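Local coordinates for hypothetical protein aq_1447 (Aquifex aeolicus, PDB 1YVU) that cleaves target RNA as a DNA-guided endonuclease, using short single-stranded DNA guides to find the complementary strand, at residues L100-F114 against Y289-W303. Sequence-based numbering, arbitrary orientation.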
ATOM      1  N   LEU A 100     -20.304  10.804  11.130  1.00 14.86           N
ATOM      2  CA  LEU A 100     -21.764  10.916  11.114  1.00 17.15           C
ATOM      3  C   LEU A 100     -22.373  10.237   9.860  1.00 16.67           C
ATOM      4  O   LEU A 100     -23.236   9.374  10.001  1.00 11.73           O
ATOM      5  CB  LEU A 100     -22.189  12.388  11.233  1.00 15.92           C
ATOM      6  CG  LEU A 100     -23.662  12.568  11.625  1.00 21.12           C
ATOM      7  CD1 LEU A 100     -23.753  12.555  13.119  1.00 20.29           C
ATOM      8  CD2 LEU A 100     -24.285  13.854  11.048  1.00  8.50           C
ATOM      9  N   PHE A 101     -21.835  10.524   8.670  1.00 14.44           N
ATOM     10  CA  PHE A 101     -22.332   9.921   7.425  1.00 18.46           C
ATOM     11  C   PHE A 101     -22.383   8.386   7.474  1.00 24.86           C
ATOM     12  O   PHE A 101     -23.407   7.791   7.138  1.00 22.17           O
ATOM     13  CB  PHE A 101     -21.485  10.377   6.220  1.00 20.16           C
ATOM     14  CG  PHE A 101     -21.971   9.852   4.863  1.00 25.48           C
ATOM     15  CD1 PHE A 101     -23.182  10.317   4.280  1.00 19.31           C
ATOM     16  CD2 PHE A 101     -21.220   8.893   4.158  1.00 26.12           C
ATOM     17  CE1 PHE A 101     -23.634   9.824   3.004  1.00 20.77           C
ATOM     18  CE2 PHE A 101     -21.665   8.391   2.883  1.00 25.13           C
ATOM     19  CZ  PHE A 101     -22.873   8.860   2.312  1.00 24.71           C
ATOM     20  N   ARG A 102     -21.281   7.773   7.922  1.00 26.42           N
ATOM     21  CA  ARG A 102     -21.138   6.315   8.014  1.00 28.91           C
ATOM     22  C   ARG A 102     -22.208   5.632   8.847  1.00 26.95           C
ATOM     23  O   ARG A 102     -22.799   4.633   8.444  1.00 29.38           O
ATOM     24  CB  ARG A 102     -19.773   5.958   8.585  1.00 30.32           C
ATOM     25  CG  ARG A 102     -18.644   6.058   7.592  1.00 30.82           C
ATOM     26  CD  ARG A 102     -17.373   5.499   8.197  1.00 39.26           C
ATOM     27  NE  ARG A 102     -16.309   5.418   7.194  1.00 44.56           N
ATOM     28  CZ  ARG A 102     -15.004   5.377   7.467  1.00 46.39           C
ATOM     29  NH1 ARG A 102     -14.572   5.404   8.728  1.00 46.35           N
ATOM     30  NH2 ARG A 102     -14.121   5.349   6.471  1.00 44.24           N
ATOM     31  N   ASP A 103     -22.497   6.238   9.987  1.00 27.11           N
ATOM     32  CA  ASP A 103     -23.497   5.750  10.923  1.00 23.31           C
ATOM     33  C   ASP A 103     -24.894   5.846  10.345  1.00 20.97           C
ATOM     34  O   ASP A 103     -25.821   5.200  10.819  1.00 12.78           O
ATOM     35  CB  ASP A 103     -23.392   6.520  12.241  1.00 35.58           C
ATOM     36  CG  ASP A 103     -22.072   6.236  13.012  1.00 45.80           C
ATOM     37  OD1 ASP A 103     -21.278   5.332  12.615  1.00 45.44           O
ATOM     38  OD2 ASP A 103     -21.829   6.925  14.035  1.00 42.57           O
ATOM     39  N   PHE A 104     -25.043   6.662   9.313  1.00 22.06           N
ATOM     40  CA  PHE A 104     -26.329   6.771   8.652  1.00 27.45           C
ATOM     41  C   PHE A 104     -26.484   5.603   7.709  1.00 28.46           C
ATOM     42  O   PHE A 104     -27.540   5.000   7.671  1.00 32.68           O
ATOM     43  CB  PHE A 104     -26.452   8.078   7.891  1.00 28.47           C
ATOM     44  CG  PHE A 104     -27.082   9.158   8.680  1.00 24.02           C
ATOM     45  CD1 PHE A 104     -26.301  10.113   9.313  1.00 24.66           C
ATOM     46  CD2 PHE A 104     -28.478   9.221   8.803  1.00 28.96           C
ATOM     47  CE1 PHE A 104     -26.886  11.131  10.069  1.00 23.68           C
ATOM     48  CE2 PHE A 104     -29.084  10.240   9.558  1.00 20.01           C
ATOM     49  CZ  PHE A 104     -28.286  11.200  10.195  1.00 28.74           C
ATOM     50  N   LEU A 105     -25.396   5.233   7.026  1.00 31.54           N
ATOM     51  CA  LEU A 105     -25.368   4.100   6.078  1.00 30.11           C
ATOM     52  C   LEU A 105     -25.639   2.778   6.789  1.00 30.54           C
ATOM     53  O   LEU A 105     -26.101   1.795   6.195  1.00 28.77           O
ATOM     54  CB  LEU A 105     -23.991   4.014   5.410  1.00 23.34           C
ATOM     55  CG  LEU A 105     -23.455   5.285   4.771  1.00 15.58           C
ATOM     56  CD1 LEU A 105     -22.154   4.968   4.118  1.00  6.60           C
ATOM     57  CD2 LEU A 105     -24.448   5.835   3.747  1.00 19.96           C
ATOM     58  N   THR A 106     -25.318   2.791   8.077  1.00 29.04           N
ATOM     59  CA  THR A 106     -25.465   1.659   8.953  1.00 32.38           C
ATOM     60  C   THR A 106     -26.876   1.595   9.486  1.00 34.62           C
ATOM     61  O   THR A 106     -27.568   0.635   9.216  1.00 41.19           O
ATOM     62  CB  THR A 106     -24.424   1.744  10.085  1.00 31.34           C
ATOM     63  OG1 THR A 106     -23.110   1.566   9.522  1.00 26.68           O
ATOM     64  CG2 THR A 106     -24.693   0.700  11.179  1.00 30.85           C
ATOM     65  N   LYS A 107     -27.311   2.637  10.197  1.00 46.78           N
ATOM     66  CA  LYS A 107     -28.663   2.709  10.771  1.00 45.42           C
ATOM     67  C   LYS A 107     -29.803   2.654   9.739  1.00 44.15           C
ATOM     68  O   LYS A 107     -30.895   2.193  10.079  1.00 47.64           O
ATOM     69  CB  LYS A 107     -28.791   3.927  11.708  1.00 42.17           C
ATOM     70  CG  LYS A 107     -30.042   3.947  12.632  1.00 49.41           C
ATOM     71  CD  LYS A 107     -30.273   2.630  13.428  1.00 47.69           C
ATOM     72  CE  LYS A 107     -31.498   2.752  14.333  1.00 49.72           C
ATOM     73  NZ  LYS A 107     -31.926   1.449  14.894  1.00 46.25           N
ATOM     74  N   THR A 108     -29.519   3.036   8.486  1.00 43.33           N
ATOM     75  CA  THR A 108     -30.506   3.002   7.398  1.00 44.44           C
ATOM     76  C   THR A 108     -30.315   1.722   6.594  1.00 44.00           C
ATOM     77  O   THR A 108     -31.008   1.492   5.600  1.00 43.97           O
ATOM     78  CB  THR A 108     -30.391   4.226   6.457  1.00 43.67           C
ATOM     79  OG1 THR A 108     -30.079   5.377   7.240  1.00 43.82           O
ATOM     80  CG2 THR A 108     -31.723   4.524   5.782  1.00 47.84           C
ATOM     81  N   LYS A 109     -29.315   0.933   7.004  1.00 52.24           N
ATOM     82  CA  LYS A 109     -28.940  -0.368   6.409  1.00 54.37           C
ATOM     83  C   LYS A 109     -28.871  -0.439   4.878  1.00 51.13           C
ATOM     84  O   LYS A 109     -28.997  -1.516   4.291  1.00 51.15           O
ATOM     85  CB  LYS A 109     -29.849  -1.474   6.972  1.00 52.91           C
ATOM     86  CG  LYS A 109     -29.728  -1.642   8.483  1.00 60.89           C
ATOM     87  CD  LYS A 109     -30.858  -2.458   9.059  1.00 67.97           C
ATOM     88  CE  LYS A 109     -30.933  -2.254  10.554  1.00 66.47           C
ATOM     89  NZ  LYS A 109     -32.050  -3.051  11.116  1.00 70.17           N
ATOM     90  N   VAL A 110     -28.595   0.713   4.259  1.00 49.13           N
ATOM     91  CA  VAL A 110     -28.523   0.874   2.805  1.00 47.25           C
ATOM     92  C   VAL A 110     -27.335   0.183   2.119  1.00 44.50           C
ATOM     93  O   VAL A 110     -27.422  -0.221   0.957  1.00 40.72           O
ATOM     94  CB  VAL A 110     -28.642   2.367   2.442  1.00 43.32           C
ATOM     95  CG1 VAL A 110     -27.478   3.151   3.012  1.00 40.54           C
ATOM     96  CG2 VAL A 110     -28.856   2.566   0.927  1.00 41.34           C
ATOM     97  N   LYS A 111     -26.257  -0.006   2.869  1.00 45.57           N
ATOM     98  CA  LYS A 111     -25.086  -0.693   2.343  1.00 47.50           C
ATOM     99  C   LYS A 111     -25.384  -2.205   2.438  1.00 43.62           C
ATOM    100  O   LYS A 111     -24.914  -3.002   1.629  1.00 44.98           O
ATOM    101  CB  LYS A 111     -23.836  -0.307   3.135  1.00 50.05           C
ATOM    102  CG  LYS A 111     -22.566  -0.395   2.298  1.00 48.61           C
ATOM    103  CD  LYS A 111     -21.268  -0.500   3.116  1.00 46.64           C
ATOM    104  CE  LYS A 111     -20.934   0.782   3.858  1.00 39.51           C
ATOM    105  NZ  LYS A 111     -19.473   0.919   3.897  1.00 35.27           N
ATOM    106  N   ASP A 112     -26.250  -2.565   3.380  1.00 46.69           N
ATOM    107  CA  ASP A 112     -26.658  -3.948   3.567  1.00 53.12           C
ATOM    108  C   ASP A 112     -27.701  -4.335   2.518  1.00 52.61           C
ATOM    109  O   ASP A 112     -27.728  -5.484   2.077  1.00 53.40           O
ATOM    110  CB  ASP A 112     -27.232  -4.152   4.964  1.00 60.03           C
ATOM    111  CG  ASP A 112     -26.268  -3.754   6.044  1.00 62.96           C
ATOM    112  OD1 ASP A 112     -25.052  -4.025   5.896  1.00 65.20           O
ATOM    113  OD2 ASP A 112     -26.729  -3.156   7.040  1.00 64.03           O
ATOM    114  N   LYS A 113     -28.551  -3.377   2.117  1.00 53.83           N
ATOM    115  CA  LYS A 113     -29.558  -3.632   1.081  1.00 51.26           C
ATOM    116  C   LYS A 113     -28.820  -3.822  -0.242  1.00 53.88           C
ATOM    117  O   LYS A 113     -29.160  -4.715  -1.012  1.00 52.20           O
ATOM    118  CB  LYS A 113     -30.579  -2.489   0.928  1.00 50.87           C
ATOM    119  CG  LYS A 113     -31.936  -2.953   0.291  1.00 56.12           C
ATOM    120  CD  LYS A 113     -32.699  -1.825  -0.428  1.00 62.67           C
ATOM    121  CE  LYS A 113     -33.972  -2.326  -1.137  1.00 54.47           C
ATOM    122  NZ  LYS A 113     -34.584  -1.240  -1.985  1.00 51.43           N
ATOM    123  N   PHE A 114     -27.751  -3.044  -0.438  1.00 50.29           N
ATOM    124  CA  PHE A 114     -26.942  -3.121  -1.646  1.00 49.64           C
ATOM    125  C   PHE A 114     -26.204  -4.440  -1.767  1.00 53.83           C
ATOM    126  O   PHE A 114     -26.281  -5.091  -2.803  1.00 55.28           O
ATOM    127  CB  PHE A 114     -25.933  -1.980  -1.734  1.00 55.12           C
ATOM    128  CG  PHE A 114     -25.190  -1.943  -3.049  1.00 52.28           C
ATOM    129  CD1 PHE A 114     -25.881  -1.635  -4.250  1.00 47.66           C
ATOM    130  CD2 PHE A 114     -23.826  -2.299  -3.117  1.00 50.09           C
ATOM    131  CE1 PHE A 114     -25.225  -1.689  -5.517  1.00 49.70           C
ATOM    132  CE2 PHE A 114     -23.146  -2.361  -4.379  1.00 47.50           C
ATOM    133  CZ  PHE A 114     -23.855  -2.056  -5.583  1.00 50.44           C
ATOM    134  N   TYR A 289     -24.452   3.810  -9.289  1.00 33.10           N
ATOM    135  CA  TYR A 289     -25.679   3.125  -8.884  1.00 44.31           C
ATOM    136  C   TYR A 289     -25.801   3.096  -7.352  1.00 39.25           C
ATOM    137  O   TYR A 289     -26.899   3.202  -6.818  1.00 34.88           O
ATOM    138  CB  TYR A 289     -25.743   1.705  -9.487  1.00 56.99           C
ATOM    139  CG  TYR A 289     -27.065   0.956  -9.285  1.00 68.72           C
ATOM    140  CD1 TYR A 289     -28.240   1.321  -9.997  1.00 75.11           C
ATOM    141  CD2 TYR A 289     -27.140  -0.149  -8.400  1.00 69.72           C
ATOM    142  CE1 TYR A 289     -29.473   0.581  -9.826  1.00 77.19           C
ATOM    143  CE2 TYR A 289     -28.353  -0.891  -8.223  1.00 76.52           C
ATOM    144  CZ  TYR A 289     -29.510  -0.525  -8.936  1.00 78.59           C
ATOM    145  OH  TYR A 289     -30.664  -1.274  -8.766  1.00 74.31           O
ATOM    146  N   ILE A 290     -24.665   3.021  -6.661  1.00 38.98           N
ATOM    147  CA  ILE A 290     -24.612   2.977  -5.193  1.00 36.80           C
ATOM    148  C   ILE A 290     -25.057   4.314  -4.600  1.00 37.05           C
ATOM    149  O   ILE A 290     -25.801   4.354  -3.611  1.00 40.45           O
ATOM    150  CB  ILE A 290     -23.178   2.653  -4.699  1.00 31.35           C
ATOM    151  CG1 ILE A 290     -22.647   1.425  -5.425  1.00 29.77           C
ATOM    152  CG2 ILE A 290     -23.168   2.368  -3.198  1.00 36.70           C
ATOM    153  CD1 ILE A 290     -21.187   1.122  -5.209  1.00 40.69           C
ATOM    154  N   LEU A 291     -24.604   5.401  -5.227  1.00 46.52           N
ATOM    155  CA  LEU A 291     -24.924   6.773  -4.825  1.00 47.86           C
ATOM    156  C   LEU A 291     -26.416   7.040  -4.779  1.00 48.81           C
ATOM    157  O   LEU A 291     -26.919   7.578  -3.797  1.00 49.50           O
ATOM    158  CB  LEU A 291     -24.338   7.768  -5.814  1.00 47.44           C
ATOM    159  CG  LEU A 291     -22.931   8.305  -5.742  1.00 45.47           C
ATOM    160  CD1 LEU A 291     -22.953   9.549  -6.601  1.00 44.82           C
ATOM    161  CD2 LEU A 291     -22.582   8.679  -4.330  1.00 40.41           C
ATOM    162  N   ARG A 292     -27.108   6.638  -5.848  1.00 52.28           N
ATOM    163  CA  ARG A 292     -28.546   6.824  -5.982  1.00 52.82           C
ATOM    164  C   ARG A 292     -29.316   6.280  -4.771  1.00 52.49           C
ATOM    165  O   ARG A 292     -30.131   7.003  -4.198  1.00 53.83           O
ATOM    166  CB  ARG A 292     -29.046   6.197  -7.290  1.00 54.70           C
ATOM    167  CG  ARG A 292     -28.454   6.783  -8.580  1.00 64.94           C
ATOM    168  CD  ARG A 292     -29.189   6.257  -9.811  1.00 67.35           C
ATOM    169  NE  ARG A 292     -28.427   6.329 -11.063  1.00 79.03           N
ATOM    170  CZ  ARG A 292     -28.967   6.277 -12.282  1.00 83.22           C
ATOM    171  NH1 ARG A 292     -30.285   6.161 -12.444  1.00 79.53           N
ATOM    172  NH2 ARG A 292     -28.177   6.316 -13.349  1.00 87.05           N
ATOM    173  N   ARG A 293     -28.922   5.091  -4.294  1.00 53.89           N
ATOM    174  CA  ARG A 293     -29.566   4.425  -3.144  1.00 55.63           C
ATOM    175  C   ARG A 293     -29.331   5.112  -1.807  1.00 52.33           C
ATOM    176  O   ARG A 293     -30.204   5.088  -0.923  1.00 50.86           O
ATOM    177  CB  ARG A 293     -29.159   2.955  -3.047  1.00 59.45           C
ATOM    178  CG  ARG A 293     -29.732   2.081  -4.146  1.00 67.29           C
ATOM    179  CD  ARG A 293     -29.205   0.679  -3.991  1.00 71.76           C
ATOM    180  NE  ARG A 293     -29.578  -0.208  -5.090  1.00 75.05           N
ATOM    181  CZ  ARG A 293     -30.095  -1.423  -4.930  1.00 82.97           C
ATOM    182  NH1 ARG A 293     -30.318  -1.906  -3.706  1.00 84.05           N
ATOM    183  NH2 ARG A 293     -30.348  -2.181  -5.994  1.00 90.45           N
ATOM    184  N   TYR A 294     -28.147   5.716  -1.675  1.00 48.73           N
ATOM    185  CA  TYR A 294     -27.765   6.466  -0.477  1.00 45.42           C
ATOM    186  C   TYR A 294     -28.629   7.718  -0.409  1.00 43.90           C
ATOM    187  O   TYR A 294     -29.130   8.062   0.658  1.00 44.27           O
ATOM    188  CB  TYR A 294     -26.283   6.905  -0.514  1.00 41.37           C
ATOM    189  CG  TYR A 294     -25.226   5.861  -0.200  1.00 33.22           C
ATOM    190  CD1 TYR A 294     -23.858   6.173  -0.297  1.00 19.87           C
ATOM    191  CD2 TYR A 294     -25.580   4.546   0.167  1.00 37.96           C
ATOM    192  CE1 TYR A 294     -22.872   5.182  -0.037  1.00 27.75           C
ATOM    193  CE2 TYR A 294     -24.605   3.548   0.435  1.00 30.58           C
ATOM    194  CZ  TYR A 294     -23.268   3.869   0.330  1.00 29.29           C
ATOM    195  OH  TYR A 294     -22.367   2.877   0.577  1.00 23.52           O
ATOM    196  N   VAL A 295     -28.872   8.329  -1.573  1.00 43.77           N
ATOM    197  CA  VAL A 295     -29.655   9.553  -1.647  1.00 44.14           C
ATOM    198  C   VAL A 295     -31.131   9.336  -1.335  1.00 44.92           C
ATOM    199  O   VAL A 295     -31.775  10.265  -0.851  1.00 48.42           O
ATOM    200  CB  VAL A 295     -29.497  10.314  -2.997  1.00 45.60           C
ATOM    201  CG1 VAL A 295     -29.822  11.808  -2.791  1.00 53.06           C
ATOM    202  CG2 VAL A 295     -28.081  10.214  -3.527  1.00 46.57           C
ATOM    203  N   LYS A 296     -31.658   8.124  -1.562  1.00 48.98           N
ATOM    204  CA  LYS A 296     -33.076   7.811  -1.250  1.00 43.27           C
ATOM    205  C   LYS A 296     -33.174   7.704   0.268  1.00 43.26           C
ATOM    206  O   LYS A 296     -33.996   8.356   0.948  1.00 42.39           O
ATOM    207  CB  LYS A 296     -33.490   6.425  -1.777  1.00 54.50           C
ATOM    208  CG  LYS A 296     -34.057   6.316  -3.173  1.00 56.56           C
ATOM    209  CD  LYS A 296     -34.855   4.997  -3.289  1.00 56.93           C
ATOM    210  CE  LYS A 296     -35.498   4.853  -4.667  1.00 59.79           C
ATOM    211  NZ  LYS A 296     -36.713   3.988  -4.650  1.00 64.26           N
ATOM    212  N   ALA A 297     -32.217   6.925   0.759  1.00 39.37           N
ATOM    213  CA  ALA A 297     -32.058   6.576   2.143  1.00 35.57           C
ATOM    214  C   ALA A 297     -31.706   7.710   3.064  1.00 37.24           C
ATOM    215  O   ALA A 297     -31.998   7.623   4.262  1.00 37.12           O
ATOM    216  CB  ALA A 297     -31.009   5.508   2.240  1.00 37.86           C
ATOM    217  N   LEU A 298     -31.056   8.750   2.519  1.00 31.41           N
ATOM    218  CA  LEU A 298     -30.585   9.874   3.333  1.00 28.49           C
ATOM    219  C   LEU A 298     -31.048  11.331   3.083  1.00 24.92           C
ATOM    220  O   LEU A 298     -30.764  12.218   3.907  1.00 22.29           O
ATOM    221  CB  LEU A 298     -29.053   9.811   3.435  1.00 24.01           C
ATOM    222  CG  LEU A 298     -28.237   8.539   3.751  1.00 23.68           C
ATOM    223  CD1 LEU A 298     -26.829   8.934   4.062  1.00 25.34           C
ATOM    224  CD2 LEU A 298     -28.762   7.751   4.925  1.00 24.14           C
ATOM    225  N   ARG A 299     -31.788  11.563   1.994  1.00 29.00           N
ATOM    226  CA  ARG A 299     -32.332  12.891   1.609  1.00 36.42           C
ATOM    227  C   ARG A 299     -33.247  13.456   2.693  1.00 36.92           C
ATOM    228  O   ARG A 299     -33.270  14.654   2.968  1.00 36.87           O
ATOM    229  CB  ARG A 299     -33.189  12.745   0.347  1.00 39.17           C
ATOM    230  CG  ARG A 299     -32.880  13.675  -0.824  1.00 43.42           C
ATOM    231  CD  ARG A 299     -33.940  13.477  -1.931  1.00 52.71           C
ATOM    232  NE  ARG A 299     -33.936  12.135  -2.562  1.00 54.64           N
ATOM    233  CZ  ARG A 299     -35.013  11.394  -2.882  1.00 57.57           C
ATOM    234  NH1 ARG A 299     -36.258  11.805  -2.624  1.00 63.86           N
ATOM    235  NH2 ARG A 299     -34.855  10.285  -3.598  1.00 53.90           N
ATOM    236  N   ASP A 300     -34.009  12.539   3.281  1.00 43.00           N
ATOM    237  CA  ASP A 300     -34.975  12.814   4.335  1.00 37.81           C
ATOM    238  C   ASP A 300     -34.279  13.121   5.654  1.00 32.95           C
ATOM    239  O   ASP A 300     -34.832  13.788   6.532  1.00 33.45           O
ATOM    240  CB  ASP A 300     -35.910  11.603   4.467  1.00 45.28           C
ATOM    241  CG  ASP A 300     -36.780  11.380   3.206  1.00 50.37           C
ATOM    242  OD1 ASP A 300     -36.735  12.199   2.255  1.00 50.27           O
ATOM    243  OD2 ASP A 300     -37.549  10.392   3.180  1.00 56.76           O
ATOM    244  N   TYR A 301     -33.012  12.724   5.729  1.00 31.40           N
ATOM    245  CA  TYR A 301     -32.201  12.910   6.931  1.00 30.62           C
ATOM    246  C   TYR A 301     -31.347  14.159   6.840  1.00 27.35           C
ATOM    247  O   TYR A 301     -30.676  14.546   7.801  1.00 20.96           O
ATOM    248  CB  TYR A 301     -31.393  11.639   7.194  1.00 24.14           C
ATOM    249  CG  TYR A 301     -32.312  10.462   7.481  1.00 32.05           C
ATOM    250  CD1 TYR A 301     -32.844   9.685   6.435  1.00 31.36           C
ATOM    251  CD2 TYR A 301     -32.756  10.188   8.801  1.00 32.89           C
ATOM    252  CE1 TYR A 301     -33.812   8.668   6.685  1.00 32.21           C
ATOM    253  CE2 TYR A 301     -33.729   9.164   9.063  1.00 33.36           C
ATOM    254  CZ  TYR A 301     -34.253   8.422   7.998  1.00 34.48           C
ATOM    255  OH  TYR A 301     -35.256   7.505   8.224  1.00 34.31           O
ATOM    256  N   GLY A 302     -31.474  14.821   5.690  1.00 28.01           N
ATOM    257  CA  GLY A 302     -30.771  16.063   5.402  1.00 29.84           C
ATOM    258  C   GLY A 302     -29.495  15.980   4.584  1.00 25.16           C
ATOM    259  O   GLY A 302     -28.764  16.969   4.498  1.00 23.35           O
ATOM    260  N   TRP A 303     -29.243  14.833   3.949  1.00 26.27           N
ATOM    261  CA  TRP A 303     -28.031  14.621   3.153  1.00 23.72           C
ATOM    262  C   TRP A 303     -28.151  14.784   1.644  1.00 26.56           C
ATOM    263  O   TRP A 303     -29.054  14.227   1.018  1.00 26.42           O
ATOM    264  CB  TRP A 303     -27.466  13.226   3.404  1.00 22.49           C
ATOM    265  CG  TRP A 303     -26.880  13.011   4.731  1.00 23.32           C
ATOM    266  CD1 TRP A 303     -27.502  12.473   5.802  1.00 24.94           C
ATOM    267  CD2 TRP A 303     -25.522  13.301   5.148  1.00 26.31           C
ATOM    268  NE1 TRP A 303     -26.632  12.391   6.865  1.00 27.08           N
ATOM    269  CE2 TRP A 303     -25.410  12.884   6.498  1.00 21.22           C
ATOM    270  CE3 TRP A 303     -24.391  13.861   4.502  1.00 27.99           C
ATOM    271  CZ2 TRP A 303     -24.212  13.022   7.241  1.00 18.18           C
ATOM    272  CZ3 TRP A 303     -23.175  14.008   5.255  1.00 19.58           C
ATOM    273  CH2 TRP A 303     -23.116  13.578   6.615  1.00 19.09           C
TER
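Tyr294 reaches from the 289-299 helix into a hole lined by Phe101, Leu105, Val110 and Lys111, knob-into-hole fashion. Its CB does not point straight at the 100-114 segment; chi1 of -78°, with CG anti to its own carbonyl carbon, turns the ring into the hole. CD1 meets Phe101 CZ, the edge of Phe101 being turned to the face of Tyr294 in an offset edge-to-face pair. On the other flank Tyr294 CD2 lies 3.7 Å from Val110 CG1, and CE2 is near the same methyl. Over the middle of one face stands Leu105 CD2, a CH-pi contact 3.8 Å from the Tyr294 ring centroid and almost on its normal. Last comes Tyr294 OH, passing Lys111 CG at 3.7 Å before hydrogen-bonding to Glu143 on strand 134-147, a residue that also forms a salt bridge with Lys111 NZ.

This is where three parts of the Argonaute PAZ lobe join: the 289-303 segment belongs to linker L2, while 100-114 runs from the N-terminal domain into linker L1. Its two helices, 100-107 and 110-114, cross the L2 helix at 91° and 139°, the chain turning between them at Thr108 and Lys109, the latter with positive phi.

Beyond the helix, Tyr301 lies obliquely against Phe104 CE2, and a Schellman turn at Gly302 leads to Trp303, completing an aromatic cluster. The edge of Phe101 points at the face of the Trp303 six-membered ring, with centroids 5.0 Å apart; Trp303 NE1 in turn stands over a face of Phe104, toward the rim, 3.4 Å from Phe104 CD1. Leu298 packs against both phenylalanines, CD1 on Phe101 CE1 and CD2 on Phe104 CB. At the other end, Ile290 CG1 sits over one face of Phe114. The poorly ordered Arg293, less certainly placed, lays a guanidinium face toward Phe114 CD1, with Arg293 NH2 hydrogen-bonded to Tyr289 OH at 2.9 Å.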